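Side-chain contact in hypothetical protein yihE (Escherichia coli, PDB 1ZYL), which phosphorylates serine and threonine residues of proteins, itself included, with ATP, and probably protects the cell against stress from reactive oxygen species: residues A[41-44]-A[50-53]. Numbering follows the deposited sequence.
Sequences VYQF and RRFV
Phe-44 and Phe-52 form an antiparallel hydrogen-bonded pair. Phe-44 N donates to Phe-52 O at 2.8 Å. The return bond from Phe-52 N to Phe-44 O is weak, bent to 128° at the hydrogen.

Packing is close on the face that carries the two phenylalanines. Chi1 of Phe-44 is 70°, which swings its ring toward the neighbouring strand. Phe-52 CB lies over one ring face, a CH-pi contact 3.7 Å from the Phe-44 centroid. The ring planes are 23° apart but the centroids are 5.8 Å from each other, so little of either ring faces the other. Val-105, and for Phe-44 also Leu-20 of helix 13-22, close in around this side.

Gln-43 and Val-53, on the other face, are also packed closely. They are a non-hydrogen-bonded pair with CA atoms 4.0 Å apart, and Gln-43 CB meets Val-53 CG1 at 3.9 Å. The loose part is the solvent end at exposed Arg-51. There the extended Gln-43 chain brings NE2 over one face of the guanidinium, 3.8 Å from Arg-51 NH1. With an alanine here in place of Gln-43 the amide is gone, and the guanidinium would probably lose its neighbour on that face and turn more freely.

Val-41 CG1 touches Val-53 CB at 4.0 Å. The side chain of Val-41 lies about 5 Å from that of Ser-36, a residue inferred to be part of the ATP site. This is a beta hairpin in the five-stranded antiparallel sheet of a kinase-like N-terminal lobe.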
ATOM      1  N   VAL A  41     -15.586  -0.541  -2.051  1.00 30.32           N
ATOM      2  CA  VAL A  41     -15.835  -1.933  -1.685  1.00 30.60           C
ATOM      3  C   VAL A  41     -17.158  -2.110  -0.958  1.00 33.32           C
ATOM      4  O   VAL A  41     -17.470  -1.371  -0.028  1.00 33.58           O
ATOM      5  CB  VAL A  41     -14.734  -2.497  -0.758  1.00 29.86           C
ATOM      6  CG1 VAL A  41     -15.199  -3.823  -0.156  1.00 27.33           C
ATOM      7  CG2 VAL A  41     -13.431  -2.688  -1.531  1.00 27.17           C
ATOM      8  N   TYR A  42     -17.922  -3.108  -1.384  1.00 36.57           N
ATOM      9  CA  TYR A  42     -19.214  -3.412  -0.783  1.00 40.23           C
ATOM     10  C   TYR A  42     -19.239  -4.902  -0.461  1.00 43.06           C
ATOM     11  O   TYR A  42     -18.630  -5.699  -1.175  1.00 44.63           O
ATOM     12  CB  TYR A  42     -20.361  -3.080  -1.754  1.00 39.65           C
ATOM     13  CG  TYR A  42     -20.579  -1.601  -2.037  1.00 39.26           C
ATOM     14  CD1 TYR A  42     -19.849  -0.936  -3.023  1.00 38.23           C
ATOM     15  CD2 TYR A  42     -21.526  -0.870  -1.316  1.00 40.47           C
ATOM     16  CE1 TYR A  42     -20.058   0.429  -3.285  1.00 39.86           C
ATOM     17  CE2 TYR A  42     -21.746   0.492  -1.567  1.00 40.73           C
ATOM     18  CZ  TYR A  42     -21.011   1.135  -2.551  1.00 41.34           C
ATOM     19  OH  TYR A  42     -21.233   2.479  -2.784  1.00 39.73           O
ATOM     20  N   GLN A  43     -19.933  -5.272   0.612  1.00 46.38           N
ATOM     21  CA  GLN A  43     -20.045  -6.671   1.032  1.00 49.86           C
ATOM     22  C   GLN A  43     -21.447  -7.181   0.706  1.00 52.43           C
ATOM     23  O   GLN A  43     -22.392  -6.398   0.615  1.00 51.99           O
ATOM     24  CB  GLN A  43     -19.809  -6.787   2.540  1.00 51.80           C
ATOM     25  CG  GLN A  43     -19.815  -8.211   3.083  1.00 54.29           C
ATOM     26  CD  GLN A  43     -19.954  -8.254   4.597  1.00 56.29           C
ATOM     27  OE1 GLN A  43     -21.029  -7.992   5.139  1.00 57.84           O
ATOM     28  NE2 GLN A  43     -18.863  -8.575   5.286  1.00 55.15           N
ATOM     29  N   PHE A  44     -21.588  -8.493   0.539  1.00 55.63           N
ATOM     30  CA  PHE A  44     -22.891  -9.074   0.231  1.00 57.84           C
ATOM     31  C   PHE A  44     -22.888 -10.594   0.413  1.00 59.58           C
ATOM     32  O   PHE A  44     -21.933 -11.268   0.035  1.00 59.29           O
ATOM     33  CB  PHE A  44     -23.294  -8.706  -1.203  1.00 57.36           C
ATOM     34  CG  PHE A  44     -22.470  -9.383  -2.265  1.00 57.93           C
ATOM     35  CD1 PHE A  44     -22.861 -10.607  -2.795  1.00 57.85           C
ATOM     36  CD2 PHE A  44     -21.294  -8.804  -2.727  1.00 58.52           C
ATOM     37  CE1 PHE A  44     -22.092 -11.245  -3.770  1.00 57.69           C
ATOM     38  CE2 PHE A  44     -20.517  -9.437  -3.704  1.00 58.58           C
ATOM     39  CZ  PHE A  44     -20.919 -10.658  -4.224  1.00 57.91           C
ATOM     40  N   ARG A  50     -23.040 -16.818   2.521  1.00 72.81           N
ATOM     41  CA  ARG A  50     -21.596 -16.914   2.723  1.00 71.27           C
ATOM     42  C   ARG A  50     -21.037 -15.591   2.181  1.00 69.00           C
ATOM     43  O   ARG A  50     -20.867 -15.421   0.972  1.00 69.27           O
ATOM     44  CB  ARG A  50     -21.028 -18.114   1.952  1.00 71.88           C
ATOM     45  CG  ARG A  50     -19.695 -18.640   2.478  1.00 72.45           C
ATOM     46  CD  ARG A  50     -18.571 -17.614   2.335  1.00 73.54           C
ATOM     47  NE  ARG A  50     -17.281 -18.125   2.802  1.00 74.74           N
ATOM     48  CZ  ARG A  50     -17.017 -18.478   4.059  1.00 74.94           C
ATOM     49  NH1 ARG A  50     -17.955 -18.380   4.995  1.00 74.66           N
ATOM     50  NH2 ARG A  50     -15.814 -18.937   4.384  1.00 74.47           N
ATOM     51  N   ARG A  51     -20.767 -14.662   3.095  1.00 66.05           N
ATOM     52  CA  ARG A  51     -20.276 -13.321   2.774  1.00 62.87           C
ATOM     53  C   ARG A  51     -19.205 -13.166   1.687  1.00 59.67           C
ATOM     54  O   ARG A  51     -18.289 -13.981   1.557  1.00 59.04           O
ATOM     55  CB  ARG A  51     -19.810 -12.634   4.058  1.00 64.55           C
ATOM     56  CG  ARG A  51     -20.836 -12.684   5.187  1.00 66.98           C
ATOM     57  CD  ARG A  51     -20.353 -11.902   6.396  1.00 70.57           C
ATOM     58  NE  ARG A  51     -18.972 -12.240   6.735  1.00 73.64           N
ATOM     59  CZ  ARG A  51     -18.260 -11.641   7.685  1.00 74.12           C
ATOM     60  NH1 ARG A  51     -18.798 -10.667   8.406  1.00 74.42           N
ATOM     61  NH2 ARG A  51     -17.004 -12.010   7.906  1.00 74.20           N
ATOM     62  N   PHE A  52     -19.355 -12.086   0.918  1.00 56.08           N
ATOM     63  CA  PHE A  52     -18.472 -11.711  -0.193  1.00 51.08           C
ATOM     64  C   PHE A  52     -18.293 -10.193  -0.199  1.00 47.91           C
ATOM     65  O   PHE A  52     -18.946  -9.474   0.558  1.00 48.39           O
ATOM     66  CB  PHE A  52     -19.104 -12.106  -1.530  1.00 49.79           C
ATOM     67  CG  PHE A  52     -18.815 -13.505  -1.957  1.00 49.88           C
ATOM     68  CD1 PHE A  52     -17.546 -13.861  -2.397  1.00 50.41           C
ATOM     69  CD2 PHE A  52     -19.823 -14.466  -1.954  1.00 51.52           C
ATOM     70  CE1 PHE A  52     -17.279 -15.157  -2.834  1.00 51.71           C
ATOM     71  CE2 PHE A  52     -19.572 -15.768  -2.388  1.00 51.44           C
ATOM     72  CZ  PHE A  52     -18.297 -16.115  -2.830  1.00 52.03           C
ATOM     73  N   VAL A  53     -17.411  -9.707  -1.064  1.00 43.44           N
ATOM     74  CA  VAL A  53     -17.184  -8.270  -1.192  1.00 38.06           C
ATOM     75  C   VAL A  53     -16.864  -7.948  -2.643  1.00 35.24           C
ATOM     76  O   VAL A  53     -16.118  -8.671  -3.295  1.00 34.08           O
ATOM     77  CB  VAL A  53     -16.010  -7.761  -0.302  1.00 35.92           C
ATOM     78  CG1 VAL A  53     -16.321  -7.975   1.163  1.00 34.91           C
ATOM     79  CG2 VAL A  53     -14.732  -8.471  -0.660  1.00 36.41           C
TER